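Local coordinates for minor fimbrium tip subunit Mfa3 (Porphyromonas gingivalis ATCC 33277, PDB 5NF4), which forms part of the tip of the minor fimbriae, surface filaments that mediate biofilm formation and adhesion to host cells and other oral bacteria, at residues A[329-332]-A[337-340]; A[277-282]-A[287-292]. One frame throughout, in Å; residues are numbered along the deposited sequence.

Contact 1 of 2, residues A[329-332]-A[337-340]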
ATOM      1  N   ARG A 329      -9.644  12.863  12.306  1.00 37.81           N
ATOM      2  CA  ARG A 329     -10.323  14.137  12.443  1.00 39.23           C
ATOM      3  C   ARG A 329      -9.921  14.642  13.814  1.00 41.64           C
ATOM      4  O   ARG A 329     -10.221  14.013  14.831  1.00 40.54           O
ATOM      5  CB  ARG A 329     -11.847  13.969  12.282  1.00 42.22           C
ATOM      6  CG  ARG A 329     -12.166  13.297  10.947  1.00 55.80           C
ATOM      7  CD  ARG A 329     -13.597  12.891  10.793  1.00 68.27           C
ATOM      8  NE  ARG A 329     -14.036  11.799  11.664  1.00 70.75           N
ATOM      9  CZ  ARG A 329     -13.684  10.521  11.546  1.00 82.96           C
ATOM     10  NH1 ARG A 329     -12.812  10.125  10.623  1.00 81.29           N
ATOM     11  NH2 ARG A 329     -14.190   9.634  12.392  1.00 92.46           N
ATOM     12  N   ILE A 330      -9.203  15.759  13.820  1.00 40.11           N
ATOM     13  CA  ILE A 330      -8.595  16.288  15.046  1.00 44.01           C
ATOM     14  C   ILE A 330      -9.070  17.692  15.421  1.00 45.76           C
ATOM     15  O   ILE A 330      -9.157  18.581  14.571  1.00 46.02           O
ATOM     16  CB  ILE A 330      -7.067  16.311  14.908  1.00 40.79           C
ATOM     17  CG1 ILE A 330      -6.543  14.910  14.616  1.00 45.38           C
ATOM     18  CG2 ILE A 330      -6.427  16.905  16.207  1.00 50.46           C
ATOM     19  CD1 ILE A 330      -5.098  14.878  14.280  1.00 66.30           C
ATOM     20  N   LYS A 331      -9.393  17.873  16.705  1.00 42.49           N
ATOM     21  CA  LYS A 331      -9.709  19.189  17.274  1.00 48.82           C
ATOM     22  C   LYS A 331      -8.548  19.604  18.159  1.00 62.23           C
ATOM     23  O   LYS A 331      -8.196  18.883  19.087  1.00 52.70           O
ATOM     24  CB  LYS A 331     -11.001  19.168  18.099  1.00 54.52           C
ATOM     25  CG  LYS A 331     -12.257  18.842  17.319  1.00 58.08           C
ATOM     26  CD  LYS A 331     -13.477  18.817  18.232  1.00 59.72           C
ATOM     27  CE  LYS A 331     -14.748  18.394  17.490  1.00 56.60           C
ATOM     28  NZ  LYS A 331     -15.965  18.478  18.376  1.00 63.37           N
ATOM     29  N   THR A 332      -7.957  20.758  17.863  1.00 59.78           N
ATOM     30  CA  THR A 332      -6.850  21.302  18.649  1.00 65.05           C
ATOM     31  C   THR A 332      -7.365  22.367  19.598  1.00 72.43           C
ATOM     32  O   THR A 332      -7.714  23.476  19.192  1.00 76.44           O
ATOM     33  CB  THR A 332      -5.769  21.900  17.755  1.00 75.17           C
ATOM     34  OG1 THR A 332      -5.508  21.001  16.677  1.00 64.55           O
ATOM     35  CG2 THR A 332      -4.500  22.124  18.534  1.00 83.96           C
ATOM     36  N   ILE A 337      -5.944  17.721  22.706  1.00 49.38           N
ATOM     37  CA  ILE A 337      -6.530  17.400  21.412  1.00 47.41           C
ATOM     38  C   ILE A 337      -7.599  16.347  21.573  1.00 56.64           C
ATOM     39  O   ILE A 337      -7.632  15.607  22.559  1.00 50.92           O
ATOM     40  CB  ILE A 337      -5.474  16.927  20.391  1.00 42.42           C
ATOM     41  CG1 ILE A 337      -4.834  15.599  20.826  1.00 42.90           C
ATOM     42  CG2 ILE A 337      -4.447  18.050  20.212  1.00 44.40           C
ATOM     43  CD1 ILE A 337      -3.994  14.900  19.750  1.00 48.18           C
ATOM     44  N   GLU A 338      -8.493  16.311  20.594  1.00 51.95           N
ATOM     45  CA  GLU A 338      -9.495  15.269  20.511  1.00 48.01           C
ATOM     46  C   GLU A 338      -9.270  14.621  19.176  1.00 48.92           C
ATOM     47  O   GLU A 338      -8.961  15.305  18.210  1.00 45.84           O
ATOM     48  CB  GLU A 338     -10.904  15.840  20.634  1.00 48.63           C
ATOM     49  CG  GLU A 338     -11.126  16.624  21.902  1.00 60.84           C
ATOM     50  CD  GLU A 338     -12.569  17.024  22.055  1.00 66.98           C
ATOM     51  OE1 GLU A 338     -13.336  16.849  21.088  1.00 80.16           O
ATOM     52  OE2 GLU A 338     -12.936  17.486  23.143  1.00 62.56           O
ATOM     53  N   VAL A 339      -9.374  13.304  19.134  1.00 44.96           N
ATOM     54  CA  VAL A 339      -9.119  12.568  17.901  1.00 43.84           C
ATOM     55  C   VAL A 339     -10.240  11.609  17.609  1.00 44.80           C
ATOM     56  O   VAL A 339     -10.597  10.808  18.462  1.00 45.91           O
ATOM     57  CB  VAL A 339      -7.802  11.770  17.976  1.00 43.82           C
ATOM     58  CG1 VAL A 339      -7.546  11.063  16.644  1.00 42.23           C
ATOM     59  CG2 VAL A 339      -6.652  12.664  18.308  1.00 48.02           C
ATOM     60  N   LYS A 340     -10.791  11.705  16.402  1.00 43.77           N
ATOM     61  CA  LYS A 340     -11.716  10.699  15.872  1.00 39.69           C
ATOM     62  C   LYS A 340     -11.048  10.027  14.687  1.00 40.93           C
ATOM     63  O   LYS A 340     -10.247  10.651  13.988  1.00 39.42           O
ATOM     64  CB  LYS A 340     -13.041  11.335  15.462  1.00 43.46           C
ATOM     65  CG  LYS A 340     -13.870  11.884  16.619  1.00 56.76           C
ATOM     66  CD  LYS A 340     -14.242  10.784  17.593  1.00 70.19           C
ATOM     67  CE  LYS A 340     -15.042  11.299  18.777  1.00 82.90           C
ATOM     68  NZ  LYS A 340     -16.471  11.507  18.434  1.00 83.14           N
TER
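Arg-329 lies across from Lys-340, and Lys-331 from Glu-338, in the antiparallel beta hairpin of strands 324-332 and 337-345. Both pairs are hydrogen-bonded and on the polar face. Arg-329 N gives a nearly straight bond to Lys-340 O (2.8 Å), and Lys-340 N returns one to Arg-329 O; the bonds between Lys-331 and Glu-338 are longer and more bent. Ile-330 CA makes a CA-H...O contact with Glu-338 O (3.3 Å).

Arg-329 CB passes 4.1 Å from Lys-340 O, and a bend at chi3 (-68°) turns the chain so that NE and CZ come over the start of the Lys-340 side chain. NH2 then reaches to 3.7 Å from Lys-340 CB, and Lys-340 C lies over one guanidinium face, offset toward its rim. NH1 is hydrogen-bonded to Ser-342 OG farther along the same hairpin, which probably helps to fix the rotation of the group.

On the other face Ile-330, Val-339, Thr-332 and Ile-337 are buried, and Ile-330 CG1 meets Val-339 CG2 at 4.3 Å. Backbone bonds tie Ile-330 and Thr-332 to strand 180-205, and Val-339 packs on Tyr-304 and Leu-305 of helix 304-308. Back on the polar face, the extended Lys-331 crosses Glu-338 at a slant; Glu-338 OE2 forms a salt bridge with Lys-336. Glu-338 OE1 lies 3.5 Å from Lys-331 CD, while Lys-331 NZ stops 4.1 Å from it, beyond salt-bridge range.

Contact 2 of 2, residues A[277-282]-A[287-292]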
ATOM      1  N   PHE A 277       3.388   6.401  14.283  1.00 32.21           N
ATOM      2  CA  PHE A 277       2.552   7.399  14.922  1.00 35.60           C
ATOM      3  C   PHE A 277       2.773   8.731  14.259  1.00 36.38           C
ATOM      4  O   PHE A 277       3.791   8.924  13.587  1.00 35.50           O
ATOM      5  CB  PHE A 277       2.859   7.503  16.431  1.00 34.53           C
ATOM      6  CG  PHE A 277       4.247   8.020  16.759  1.00 34.86           C
ATOM      7  CD1 PHE A 277       5.342   7.157  16.768  1.00 36.51           C
ATOM      8  CD2 PHE A 277       4.454   9.356  17.129  1.00 33.31           C
ATOM      9  CE1 PHE A 277       6.626   7.618  17.105  1.00 33.25           C
ATOM     10  CE2 PHE A 277       5.705   9.801  17.458  1.00 34.31           C
ATOM     11  CZ  PHE A 277       6.795   8.942  17.467  1.00 33.16           C
ATOM     12  N   PHE A 278       1.823   9.646  14.436  1.00 34.80           N
ATOM     13  CA  PHE A 278       2.062  11.000  13.984  1.00 34.19           C
ATOM     14  C   PHE A 278       2.115  11.910  15.195  1.00 35.12           C
ATOM     15  O   PHE A 278       1.472  11.674  16.222  1.00 35.11           O
ATOM     16  CB  PHE A 278       1.049  11.483  12.922  1.00 36.30           C
ATOM     17  CG  PHE A 278      -0.394  11.538  13.352  1.00 36.33           C
ATOM     18  CD1 PHE A 278      -0.943  12.711  13.831  1.00 39.16           C
ATOM     19  CD2 PHE A 278      -1.233  10.446  13.171  1.00 36.45           C
ATOM     20  CE1 PHE A 278      -2.299  12.787  14.176  1.00 41.50           C
ATOM     21  CE2 PHE A 278      -2.588  10.521  13.522  1.00 36.85           C
ATOM     22  CZ  PHE A 278      -3.116  11.683  14.015  1.00 38.92           C
ATOM     23  N   ARG A 279       3.000  12.880  15.069  1.00 35.78           N
ATOM     24  CA  ARG A 279       3.270  13.859  16.112  1.00 41.33           C
ATOM     25  C   ARG A 279       2.744  15.228  15.726  1.00 42.84           C
ATOM     26  O   ARG A 279       3.142  15.785  14.704  1.00 39.91           O
ATOM     27  CB  ARG A 279       4.766  13.898  16.358  1.00 38.51           C
ATOM     28  CG  ARG A 279       5.210  15.045  17.218  1.00 44.51           C
ATOM     29  CD  ARG A 279       6.672  14.889  17.572  1.00 58.83           C
ATOM     30  NE  ARG A 279       6.880  13.790  18.508  1.00 59.04           N
ATOM     31  CZ  ARG A 279       7.916  12.953  18.487  1.00 59.91           C
ATOM     32  NH1 ARG A 279       8.856  13.052  17.550  1.00 61.70           N
ATOM     33  NH2 ARG A 279       8.002  11.999  19.413  1.00 54.34           N
ATOM     34  N   LEU A 280       1.850  15.776  16.552  1.00 36.41           N
ATOM     35  CA  LEU A 280       1.321  17.110  16.335  1.00 35.95           C
ATOM     36  C   LEU A 280       2.015  18.035  17.261  1.00 39.98           C
ATOM     37  O   LEU A 280       1.988  17.816  18.465  1.00 46.78           O
ATOM     38  CB  LEU A 280      -0.173  17.179  16.620  1.00 42.18           C
ATOM     39  CG  LEU A 280      -1.092  16.193  15.921  1.00 56.56           C
ATOM     40  CD1 LEU A 280      -2.430  16.306  16.599  1.00 67.98           C
ATOM     41  CD2 LEU A 280      -1.198  16.537  14.463  1.00 73.92           C
ATOM     42  N   THR A 281       2.603  19.081  16.697  1.00 38.35           N
ATOM     43  CA  THR A 281       3.221  20.131  17.473  1.00 41.57           C
ATOM     44  C   THR A 281       2.458  21.421  17.307  1.00 42.50           C
ATOM     45  O   THR A 281       2.206  21.860  16.174  1.00 45.41           O
ATOM     46  CB  THR A 281       4.673  20.346  17.055  1.00 50.92           C
ATOM     47  OG1 THR A 281       5.374  19.125  17.249  1.00 44.83           O
ATOM     48  CG2 THR A 281       5.332  21.430  17.903  1.00 55.23           C
ATOM     49  N   THR A 282       2.126  22.046  18.440  1.00 44.96           N
ATOM     50  CA  THR A 282       1.364  23.273  18.444  1.00 54.19           C
ATOM     51  C   THR A 282       2.312  24.460  18.461  1.00 53.07           C
ATOM     52  O   THR A 282       3.468  24.326  18.845  1.00 52.09           O
ATOM     53  CB  THR A 282       0.445  23.385  19.671  1.00 67.26           C
ATOM     54  OG1 THR A 282       1.240  23.598  20.839  1.00 69.49           O
ATOM     55  CG2 THR A 282      -0.376  22.156  19.855  1.00 63.66           C
ATOM     56  N   VAL A 287       3.390  19.073  22.244  1.00 43.90           N
ATOM     57  CA  VAL A 287       3.529  17.971  21.322  1.00 44.97           C
ATOM     58  C   VAL A 287       2.576  16.853  21.716  1.00 46.19           C
ATOM     59  O   VAL A 287       2.424  16.541  22.888  1.00 49.40           O
ATOM     60  CB  VAL A 287       4.996  17.468  21.305  1.00 57.10           C
ATOM     61  CG1 VAL A 287       5.168  16.332  20.317  1.00 49.93           C
ATOM     62  CG2 VAL A 287       5.943  18.606  20.953  1.00 71.43           C
ATOM     63  N   TYR A 288       1.927  16.249  20.725  1.00 43.52           N
ATOM     64  CA  TYR A 288       0.980  15.174  20.940  1.00 44.91           C
ATOM     65  C   TYR A 288       1.343  14.054  20.016  1.00 45.79           C
ATOM     66  O   TYR A 288       1.478  14.275  18.811  1.00 41.92           O
ATOM     67  CB  TYR A 288      -0.450  15.623  20.654  1.00 40.31           C
ATOM     68  CG  TYR A 288      -0.930  16.760  21.524  1.00 44.11           C
ATOM     69  CD1 TYR A 288      -0.716  18.087  21.155  1.00 45.50           C
ATOM     70  CD2 TYR A 288      -1.621  16.511  22.703  1.00 52.52           C
ATOM     71  CE1 TYR A 288      -1.168  19.139  21.947  1.00 52.75           C
ATOM     72  CE2 TYR A 288      -2.081  17.545  23.488  1.00 52.50           C
ATOM     73  CZ  TYR A 288      -1.847  18.858  23.111  1.00 50.44           C
ATOM     74  OH  TYR A 288      -2.314  19.861  23.895  1.00 55.26           O
ATOM     75  N   ASP A 289       1.499  12.858  20.567  1.00 39.33           N
ATOM     76  CA  ASP A 289       1.779  11.681  19.750  1.00 37.78           C
ATOM     77  C   ASP A 289       0.529  10.828  19.633  1.00 38.75           C
ATOM     78  O   ASP A 289      -0.137  10.521  20.619  1.00 43.70           O
ATOM     79  CB  ASP A 289       2.917  10.868  20.337  1.00 42.21           C
ATOM     80  CG  ASP A 289       4.263  11.576  20.247  1.00 45.68           C
ATOM     81  OD1 ASP A 289       4.453  12.422  19.352  1.00 46.31           O
ATOM     82  OD2 ASP A 289       5.148  11.251  21.058  1.00 51.49           O
ATOM     83  N   VAL A 290       0.198  10.480  18.399  1.00 34.73           N
ATOM     84  CA  VAL A 290      -1.018   9.755  18.102  1.00 34.52           C
ATOM     85  C   VAL A 290      -0.617   8.464  17.411  1.00 34.50           C
ATOM     86  O   VAL A 290      -0.277   8.468  16.241  1.00 34.74           O
ATOM     87  CB  VAL A 290      -1.949  10.548  17.216  1.00 34.33           C
ATOM     88  CG1 VAL A 290      -3.275   9.784  16.950  1.00 39.50           C
ATOM     89  CG2 VAL A 290      -2.225  11.930  17.853  1.00 35.84           C
ATOM     90  N   PRO A 291      -0.616   7.361  18.148  1.00 32.85           N
ATOM     91  CA  PRO A 291      -0.297   6.066  17.519  1.00 32.93           C
ATOM     92  C   PRO A 291      -1.336   5.724  16.466  1.00 34.24           C
ATOM     93  O   PRO A 291      -2.520   5.999  16.654  1.00 35.56           O
ATOM     94  CB  PRO A 291      -0.331   5.079  18.699  1.00 34.35           C
ATOM     95  CG  PRO A 291      -0.177   5.921  19.914  1.00 37.98           C
ATOM     96  CD  PRO A 291      -0.901   7.212  19.582  1.00 37.84           C
ATOM     97  N   ILE A 292      -0.881   5.119  15.377  1.00 31.54           N
ATOM     98  CA  ILE A 292      -1.740   4.698  14.277  1.00 32.26           C
ATOM     99  C   ILE A 292      -2.085   3.223  14.476  1.00 33.98           C
ATOM    100  O   ILE A 292      -1.206   2.428  14.801  1.00 32.64           O
ATOM    101  CB  ILE A 292      -1.022   4.952  12.945  1.00 32.95           C
ATOM    102  CG1 ILE A 292      -0.808   6.458  12.755  1.00 33.80           C
ATOM    103  CG2 ILE A 292      -1.812   4.375  11.779  1.00 33.79           C
ATOM    104  CD1 ILE A 292       0.220   6.779  11.693  1.00 34.18           C
TER
HETATM  105  O   HOH W   1       6.958  13.248  21.904  1.00 71.68           O
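Arg-279 and Asp-289 meet because CG of Arg-279 is trans to the backbone N (chi1 169°) and a bend at chi3 turns the guanidinium toward the carboxylate. They form a non-hydrogen-bonded pair of the antiparallel beta hairpin 277-282/287-291. Arg-279 NE donates to the syn lone pair of Asp-289 OD1 (2.9 Å); OD1 lies 34° out of the guanidinium plane, which leaves the N-H...O angle bent at 133°. NH2 to OD2 is only weak, and a water bridges the same two atoms, donating to Asp-289 OD2 and weakly accepting from Arg-279 NH2. Val-287 CG1 packs against the aliphatic part of the arginine, 3.4 Å from its CG, and Phe-277 brings CE2 over one guanidinium face.

On the reverse face, the Phe-278 ring lies under Val-290 in a CH-pi contact, Val-290 CB standing 3.7 Å from the ring centroid. Ile-292 CG1 comes at the edge of this ring. The backbone is bonded in both directions between Phe-278 and Val-290 and between Leu-280 and Tyr-288. Strand 210-216 continues the sheet beyond 277-282. Near the turn, Thr-282 CG2 touches the edge of the Tyr-288 ring, 3.8 Å from CE1.

The two hairpins follow each other along the chain, contact 2 closing before contact 1 opens, and their centres are 11 Å apart. They pack through their apolar faces: Ile-330 CD1 reaches Phe-278 CE1 at 3.5 Å, and Ile-337 CD1 meets Tyr-288 CB at 3.7 Å. Leu-280 CD1 touches the CD1 atoms of both isoleucines. Strand 324-332 runs parallel to strand 180-205, whereas strand 277-282 pairs with 210-216, so the hairpins extend different neighbours. Helix 304-308 lies between them in sequence: its Tyr-304 touches Val-339, and Tyr-304 OH is hydrogen-bonded to Pro-291 O of contact 2. The hairpins thus lie face to face, burying Ile-330, Ile-337, Phe-278 and Leu-280, consistent with the beta-sandwich domains of fimbrillin-family subunits.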